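Side-chain contacts in GCN5-related N-acetyltransferase (Streptococcus suis, PDB 3G3S), which probably transfers an acetyl group from acetyl-coenzyme A to the amino group of a substrate not yet identified, as GNAT-family enzymes do: residues Gly14-Glu18 and Thr19-Thr23; Gln78-Ala81 and Trp82-Leu85. All coordinates share one frame; numbering follows the deposited sequence.

Contact 1: Gly14-Glu18 and Thr19-Thr23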
ATOM      1  N   GLY A  14       3.167 -15.116   4.705  1.00 29.20           N
ATOM      2  CA  GLY A  14       4.148 -14.882   5.741  1.00 31.39           C
ATOM      3  C   GLY A  14       5.241 -13.999   5.229  1.00 31.79           C
ATOM      4  O   GLY A  14       4.976 -13.071   4.475  1.00 32.31           O
ATOM      5  N   ASP A  15       6.468 -14.326   5.643  1.00 32.66           N
ATOM      6  CA  ASP A  15       7.671 -13.636   5.249  1.00 35.72           C
ATOM      7  C   ASP A  15       8.245 -14.353   4.015  1.00 33.60           C
ATOM      8  O   ASP A  15       9.044 -15.321   4.129  1.00 35.47           O
ATOM      9  CB  ASP A  15       8.654 -13.692   6.409  1.00 38.57           C
ATOM     10  CG  ASP A  15       9.858 -12.823   6.195  1.00 51.38           C
ATOM     11  OD1 ASP A  15      10.107 -12.384   5.035  1.00 63.04           O
ATOM     12  OD2 ASP A  15      10.549 -12.578   7.216  1.00 63.46           O
ATOM     13  N   TRP A  16       7.809 -13.887   2.847  1.00 26.70           N
ATOM     14  CA  TRP A  16       8.180 -14.494   1.565  1.00 23.38           C
ATOM     15  C   TRP A  16       8.545 -13.321   0.714  1.00 22.85           C
ATOM     16  O   TRP A  16       7.686 -12.664   0.174  1.00 21.94           O
ATOM     17  CB  TRP A  16       6.988 -15.288   0.999  1.00 22.71           C
ATOM     18  CG  TRP A  16       7.307 -16.197  -0.111  1.00 21.18           C
ATOM     19  CD1 TRP A  16       8.450 -16.245  -0.873  1.00 17.00           C
ATOM     20  CD2 TRP A  16       6.396 -17.156  -0.693  1.00 11.90           C
ATOM     21  NE1 TRP A  16       8.328 -17.205  -1.854  1.00 19.63           N
ATOM     22  CE2 TRP A  16       7.069 -17.760  -1.789  1.00 18.97           C
ATOM     23  CE3 TRP A  16       5.093 -17.536  -0.406  1.00 26.72           C
ATOM     24  CZ2 TRP A  16       6.498 -18.745  -2.556  1.00 22.87           C
ATOM     25  CZ3 TRP A  16       4.534 -18.485  -1.170  1.00 12.15           C
ATOM     26  CH2 TRP A  16       5.209 -19.093  -2.233  1.00 14.43           C
ATOM     27  N   PRO A  17       9.855 -13.010   0.614  1.00 20.17           N
ATOM     28  CA  PRO A  17      10.260 -11.799  -0.065  1.00 20.87           C
ATOM     29  C   PRO A  17      10.300 -11.846  -1.618  1.00 23.12           C
ATOM     30  O   PRO A  17      11.325 -11.539  -2.227  1.00 24.24           O
ATOM     31  CB  PRO A  17      11.672 -11.561   0.536  1.00 19.91           C
ATOM     32  CG  PRO A  17      12.239 -12.909   0.660  1.00 20.66           C
ATOM     33  CD  PRO A  17      11.008 -13.794   1.076  1.00 22.55           C
ATOM     34  N   GLU A  18       9.191 -12.242  -2.248  1.00 19.86           N
ATOM     35  CA  GLU A  18       9.059 -12.179  -3.688  1.00 21.28           C
ATOM     36  C   GLU A  18       8.155 -10.994  -4.008  1.00 21.51           C
ATOM     37  O   GLU A  18       6.997 -10.964  -3.608  1.00 18.18           O
ATOM     38  CB  GLU A  18       8.495 -13.479  -4.237  1.00 24.40           C
ATOM     39  CG  GLU A  18       9.495 -14.606  -4.221  1.00 22.57           C
ATOM     40  CD  GLU A  18      10.568 -14.502  -5.288  1.00 12.69           C
ATOM     41  OE1 GLU A  18      10.581 -13.534  -6.071  1.00 24.07           O
ATOM     42  OE2 GLU A  18      11.362 -15.474  -5.383  1.00 15.18           O
ATOM     43  N   THR A  19       8.664 -10.027  -4.775  1.00 19.74           N
ATOM     44  CA  THR A  19       7.926  -8.776  -4.937  1.00 19.93           C
ATOM     45  C   THR A  19       6.604  -8.909  -5.681  1.00 22.77           C
ATOM     46  O   THR A  19       5.737  -8.090  -5.498  1.00 25.22           O
ATOM     47  CB  THR A  19       8.786  -7.632  -5.544  1.00 22.15           C
ATOM     48  OG1 THR A  19       8.862  -7.740  -6.961  1.00 21.65           O
ATOM     49  CG2 THR A  19      10.209  -7.589  -4.883  1.00 20.10           C
ATOM     50  N   ILE A  20       6.445  -9.940  -6.502  1.00 23.13           N
ATOM     51  CA  ILE A  20       5.188 -10.140  -7.229  1.00 20.02           C
ATOM     52  C   ILE A  20       4.124 -10.559  -6.210  1.00 19.56           C
ATOM     53  O   ILE A  20       2.922 -10.264  -6.392  1.00 24.06           O
ATOM     54  CB  ILE A  20       5.358 -11.167  -8.349  1.00 21.51           C
ATOM     55  CG1 ILE A  20       6.223 -10.596  -9.478  1.00 20.85           C
ATOM     56  CG2 ILE A  20       3.952 -11.663  -8.904  1.00 15.04           C
ATOM     57  CD1 ILE A  20       6.849 -11.630 -10.380  1.00 18.54           C
ATOM     58  N   ILE A  21       4.523 -11.282  -5.165  1.00 18.05           N
ATOM     59  CA  ILE A  21       3.552 -11.565  -4.100  1.00 20.34           C
ATOM     60  C   ILE A  21       3.177 -10.213  -3.471  1.00 20.16           C
ATOM     61  O   ILE A  21       2.027  -9.910  -3.215  1.00 17.74           O
ATOM     62  CB  ILE A  21       4.060 -12.541  -3.003  1.00 22.77           C
ATOM     63  CG1 ILE A  21       4.538 -13.875  -3.581  1.00 19.97           C
ATOM     64  CG2 ILE A  21       2.932 -12.767  -1.923  1.00 19.56           C
ATOM     65  CD1 ILE A  21       5.256 -14.761  -2.557  1.00 18.78           C
ATOM     66  N   TRP A  22       4.170  -9.372  -3.206  1.00 19.79           N
ATOM     67  CA  TRP A  22       3.867  -8.039  -2.682  1.00 18.58           C
ATOM     68  C   TRP A  22       2.920  -7.262  -3.610  1.00 19.35           C
ATOM     69  O   TRP A  22       1.957  -6.625  -3.148  1.00 21.39           O
ATOM     70  CB  TRP A  22       5.162  -7.210  -2.444  1.00 19.96           C
ATOM     71  CG  TRP A  22       6.178  -7.880  -1.609  1.00 22.59           C
ATOM     72  CD1 TRP A  22       6.013  -8.955  -0.791  1.00 21.54           C
ATOM     73  CD2 TRP A  22       7.539  -7.445  -1.417  1.00 23.01           C
ATOM     74  NE1 TRP A  22       7.193  -9.253  -0.155  1.00 28.04           N
ATOM     75  CE2 TRP A  22       8.134  -8.325  -0.504  1.00 23.26           C
ATOM     76  CE3 TRP A  22       8.298  -6.421  -1.956  1.00 24.31           C
ATOM     77  CZ2 TRP A  22       9.458  -8.214  -0.111  1.00 25.48           C
ATOM     78  CZ3 TRP A  22       9.616  -6.304  -1.569  1.00 24.17           C
ATOM     79  CH2 TRP A  22      10.182  -7.189  -0.651  1.00 25.59           C
ATOM     80  N   THR A  23       3.173  -7.306  -4.916  1.00 17.99           N
ATOM     81  CA  THR A  23       2.300  -6.661  -5.870  1.00 20.48           C
ATOM     82  C   THR A  23       0.857  -7.131  -5.667  1.00 20.67           C
ATOM     83  O   THR A  23      -0.075  -6.321  -5.463  1.00 21.58           O
ATOM     84  CB  THR A  23       2.772  -6.960  -7.281  1.00 18.84           C
ATOM     85  OG1 THR A  23       4.036  -6.277  -7.477  1.00 17.73           O
ATOM     86  CG2 THR A  23       1.743  -6.504  -8.411  1.00 19.85           C
TER
HETATM   87  O   HOH W   1       6.389 -11.027   2.508  1.00 48.04           O
HETATM   88  O   HOH W   2       8.690 -11.828  -7.490  1.00 16.59           O
HETATM   89  O   HOH W   3      11.582 -10.730  -5.987  1.00 29.85           O
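W16 and I21 make the main apolar touch. The methyl CD1 of I21 sits over one face of the indole, displaced toward its rim, 3.2 Å from W16 CD2 and near the normal of the five-membered ring: a CH-pi contact, and a tight one. The two side chains cross at about a right angle. I21 reaches there because CG1 stands anti to its carbonyl carbon (chi1 -56°) and the chain runs on extended to CD1. I21 CD1 also lies 3.9 Å from E18 CB. A second, looser apolar touch brings P17 CB to 4.1 Å from W22 CZ2, at the benzo end of the other indole.

Residues 14-18 form the turn from helix 2-13 into helix 19-26, and 19-23 open the latter. P17 is the centre of an inverse gamma turn, and E18 takes the N-cap position. F55 of strand 52-58 packs against E18, I20 and I21, which lays the start of the helix on the sheet of this GNAT acetyltransferase, while T19 OG1 is hydrogen-bonded to E186.

Among the polar contacts, E18 O receives W22 N at 3.3 Å in the carbonyl plane and, weakly, I21 N. The same oxygen lies above one face of the W22 indole, offset toward its rim. W22 NE1 gives a weak bond to W16 O at 3.5 Å and also meets water 1, which accepts from W16 N as well.

E18's carboxylate meets the helix start through water. Bent at chi2 (-74°), the chain folds back until E18 OE1 lies within hydrogen-bonding distance of water 2 (2.9 Å) and water 3 (3.0 Å), which can donate to it; those waters accept from I20 N and T19 N respectively.

Contact 2: Gln78-Ala81 and Trp82-Leu85; sequences QNQA and WSDL. With EDO (1,2-ethanediol), chain H; EDO (1,2-ethanediol), chain G.
N79 OD1 is gripped by two backbone N-H groups: W82 N at 3.1 Å, nearly straight at 156° though tilted somewhat from the plane of the amide carbonyl, and A81 N in a weaker, more bent bond. This is a side-chain N-cap, closing the first turn of helix 80-90 where strand 73-77 has just ended. The torsion that allows it is chi1 of 57°, which sets N79 CG between the backbone N and the carbonyl carbon and turns the amide back over the helix start. There OD1 also lies 3.5 Å from W82 CD1, with the amide and indole planes 32° apart. The rest of the W82 indole is buried against P60, L64 and L65.

The cap residue serves again through its backbone, N79 O accepting from S83 N. Just before it, an ethanediol, probably from the crystallisation liquor, donates O2 (chain G) to Q78 O. On the outer side of the helix Q80 and D84 pair one turn apart. Bent at chi2, the Q80 chain brings its amide across S83 CB, NE2 passing at 3.5 Å, while OE1 is held by Q244, which also binds S83 OG. Q80 NE2 reaches D84 OD1 at 2.7 Å, the oxygen lying nearly in the Q80 amide plane but being met from above the D84 carboxylate plane.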
ATOM      1  N   GLN A  78       5.109 -22.608  -1.950  1.00 25.51           N
ATOM      2  CA  GLN A  78       5.662 -22.068  -0.731  1.00 22.19           C
ATOM      3  C   GLN A  78       6.456 -23.131  -0.018  1.00 24.11           C
ATOM      4  O   GLN A  78       7.463 -22.842   0.636  1.00 21.17           O
ATOM      5  CB  GLN A  78       4.541 -21.646   0.194  1.00 19.24           C
ATOM      6  CG  GLN A  78       5.012 -21.105   1.549  1.00 22.52           C
ATOM      7  CD  GLN A  78       3.860 -20.650   2.424  1.00 26.04           C
ATOM      8  OE1 GLN A  78       2.823 -21.352   2.573  1.00 19.42           O
ATOM      9  NE2 GLN A  78       4.023 -19.483   3.025  1.00 20.44           N
ATOM     10  N   ASN A  79       5.985 -24.364  -0.127  1.00 22.21           N
ATOM     11  CA  ASN A  79       6.568 -25.478   0.612  1.00 21.77           C
ATOM     12  C   ASN A  79       6.502 -26.809  -0.141  1.00 20.64           C
ATOM     13  O   ASN A  79       5.894 -26.925  -1.190  1.00 20.03           O
ATOM     14  CB  ASN A  79       5.897 -25.566   1.993  1.00 19.06           C
ATOM     15  CG  ASN A  79       4.396 -25.710   1.898  1.00 20.50           C
ATOM     16  OD1 ASN A  79       3.937 -26.643   1.303  1.00 21.50           O
ATOM     17  ND2 ASN A  79       3.637 -24.776   2.455  1.00 16.47           N
ATOM     18  N   GLN A  80       7.161 -27.808   0.422  1.00 21.63           N
ATOM     19  CA  GLN A  80       7.282 -29.105  -0.207  1.00 24.39           C
ATOM     20  C   GLN A  80       5.937 -29.826  -0.296  1.00 23.44           C
ATOM     21  O   GLN A  80       5.770 -30.673  -1.168  1.00 24.56           O
ATOM     22  CB  GLN A  80       8.297 -29.950   0.549  1.00 23.41           C
ATOM     23  CG  GLN A  80       8.555 -31.289  -0.100  1.00 28.20           C
ATOM     24  CD  GLN A  80       9.115 -31.179  -1.481  1.00 30.26           C
ATOM     25  OE1 GLN A  80      10.133 -30.530  -1.688  1.00 21.61           O
ATOM     26  NE2 GLN A  80       8.493 -31.872  -2.443  1.00 20.93           N
ATOM     27  N   ALA A  81       5.002 -29.477   0.582  1.00 22.63           N
ATOM     28  CA  ALA A  81       3.659 -30.099   0.572  1.00 20.90           C
ATOM     29  C   ALA A  81       2.928 -29.695  -0.723  1.00 22.43           C
ATOM     30  O   ALA A  81       2.221 -30.502  -1.362  1.00 22.46           O
ATOM     31  CB  ALA A  81       2.867 -29.703   1.798  1.00 22.64           C
ATOM     32  N   TRP A  82       3.089 -28.438  -1.108  1.00 21.93           N
ATOM     33  CA  TRP A  82       2.575 -27.985  -2.384  1.00 22.01           C
ATOM     34  C   TRP A  82       3.270 -28.691  -3.559  1.00 22.25           C
ATOM     35  O   TRP A  82       2.608 -29.156  -4.469  1.00 22.01           O
ATOM     36  CB  TRP A  82       2.735 -26.489  -2.526  1.00 21.32           C
ATOM     37  CG  TRP A  82       1.654 -25.644  -1.962  1.00 18.97           C
ATOM     38  CD1 TRP A  82       1.684 -24.939  -0.808  1.00 15.34           C
ATOM     39  CD2 TRP A  82       0.377 -25.409  -2.539  1.00 19.93           C
ATOM     40  NE1 TRP A  82       0.551 -24.237  -0.650  1.00 20.63           N
ATOM     41  CE2 TRP A  82      -0.306 -24.534  -1.678  1.00 19.69           C
ATOM     42  CE3 TRP A  82      -0.268 -25.871  -3.698  1.00 23.92           C
ATOM     43  CZ2 TRP A  82      -1.595 -24.057  -1.956  1.00 20.94           C
ATOM     44  CZ3 TRP A  82      -1.549 -25.420  -3.970  1.00 15.87           C
ATOM     45  CH2 TRP A  82      -2.201 -24.517  -3.102  1.00 18.39           C
ATOM     46  N   SER A  83       4.597 -28.812  -3.529  1.00 21.77           N
ATOM     47  CA  SER A  83       5.311 -29.494  -4.606  1.00 19.40           C
ATOM     48  C   SER A  83       4.829 -30.925  -4.807  1.00 21.18           C
ATOM     49  O   SER A  83       4.702 -31.388  -5.934  1.00 21.02           O
ATOM     50  CB  SER A  83       6.801 -29.501  -4.323  1.00 23.87           C
ATOM     51  OG  SER A  83       7.271 -28.174  -4.269  1.00 19.91           O
ATOM     52  N   ASP A  84       4.601 -31.614  -3.696  1.00 22.48           N
ATOM     53  CA  ASP A  84       4.169 -32.985  -3.714  1.00 24.92           C
ATOM     54  C   ASP A  84       2.799 -33.073  -4.342  1.00 25.22           C
ATOM     55  O   ASP A  84       2.516 -34.022  -5.068  1.00 27.06           O
ATOM     56  CB  ASP A  84       4.115 -33.579  -2.300  1.00 26.05           C
ATOM     57  CG  ASP A  84       5.488 -33.770  -1.677  1.00 24.46           C
ATOM     58  OD1 ASP A  84       6.508 -33.694  -2.370  1.00 25.98           O
ATOM     59  OD2 ASP A  84       5.527 -34.036  -0.477  1.00 33.71           O
ATOM     60  N   LEU A  85       1.941 -32.091  -4.076  1.00 26.86           N
ATOM     61  CA  LEU A  85       0.605 -32.112  -4.679  1.00 25.83           C
ATOM     62  C   LEU A  85       0.686 -31.856  -6.175  1.00 24.24           C
ATOM     63  O   LEU A  85       0.023 -32.512  -6.959  1.00 28.35           O
ATOM     64  CB  LEU A  85      -0.311 -31.088  -4.018  1.00 26.71           C
ATOM     65  CG  LEU A  85      -1.742 -31.057  -4.571  1.00 24.56           C
ATOM     66  CD1 LEU A  85      -2.380 -32.425  -4.330  1.00 24.10           C
ATOM     67  CD2 LEU A  85      -2.579 -29.874  -3.972  1.00 20.92           C
TER
HETATM   68  C1  EDO H 254       9.151 -25.563  -2.183  1.00 41.09           C
HETATM   69  O1  EDO H 254       9.439 -24.521  -1.260  1.00 30.01           O
HETATM   70  C2  EDO H 254       9.804 -26.830  -1.666  1.00 47.12           C
HETATM   71  O2  EDO H 254      11.217 -26.630  -1.740  1.00 52.09           O
HETATM   72  C1  EDO G 253       9.332 -19.607   1.975  1.00 43.62           C
HETATM   73  O1  EDO G 253       8.322 -18.830   2.636  1.00 56.81           O
HETATM   74  C2  EDO G 253       9.124 -19.598   0.476  1.00 30.58           C
HETATM   75  O2  EDO G 253       9.733 -20.738  -0.088  1.00 41.30           O

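Contact 1 closes before contact 2 opens along the chain, and their centres are 18 Å apart. Both concern the start of a helix: 19-26 in the first, 80-90 in the second. Strand 52-58 links them: F55 and A57 face contact 1 while L56, between them, meets W82, so the two helix starts probably lie on opposite faces of that strand. A57 touches both W16 and Q78, which also meet directly, W16 CH2 lying 3.4 Å from Q78 CA, so the indole that carries the I21 methyl backs onto the residue preceding the N79 cap. Contact 1 lies nearer the centre of the chain, contact 2 farther out, where helix 80-90 follows strand 73-77.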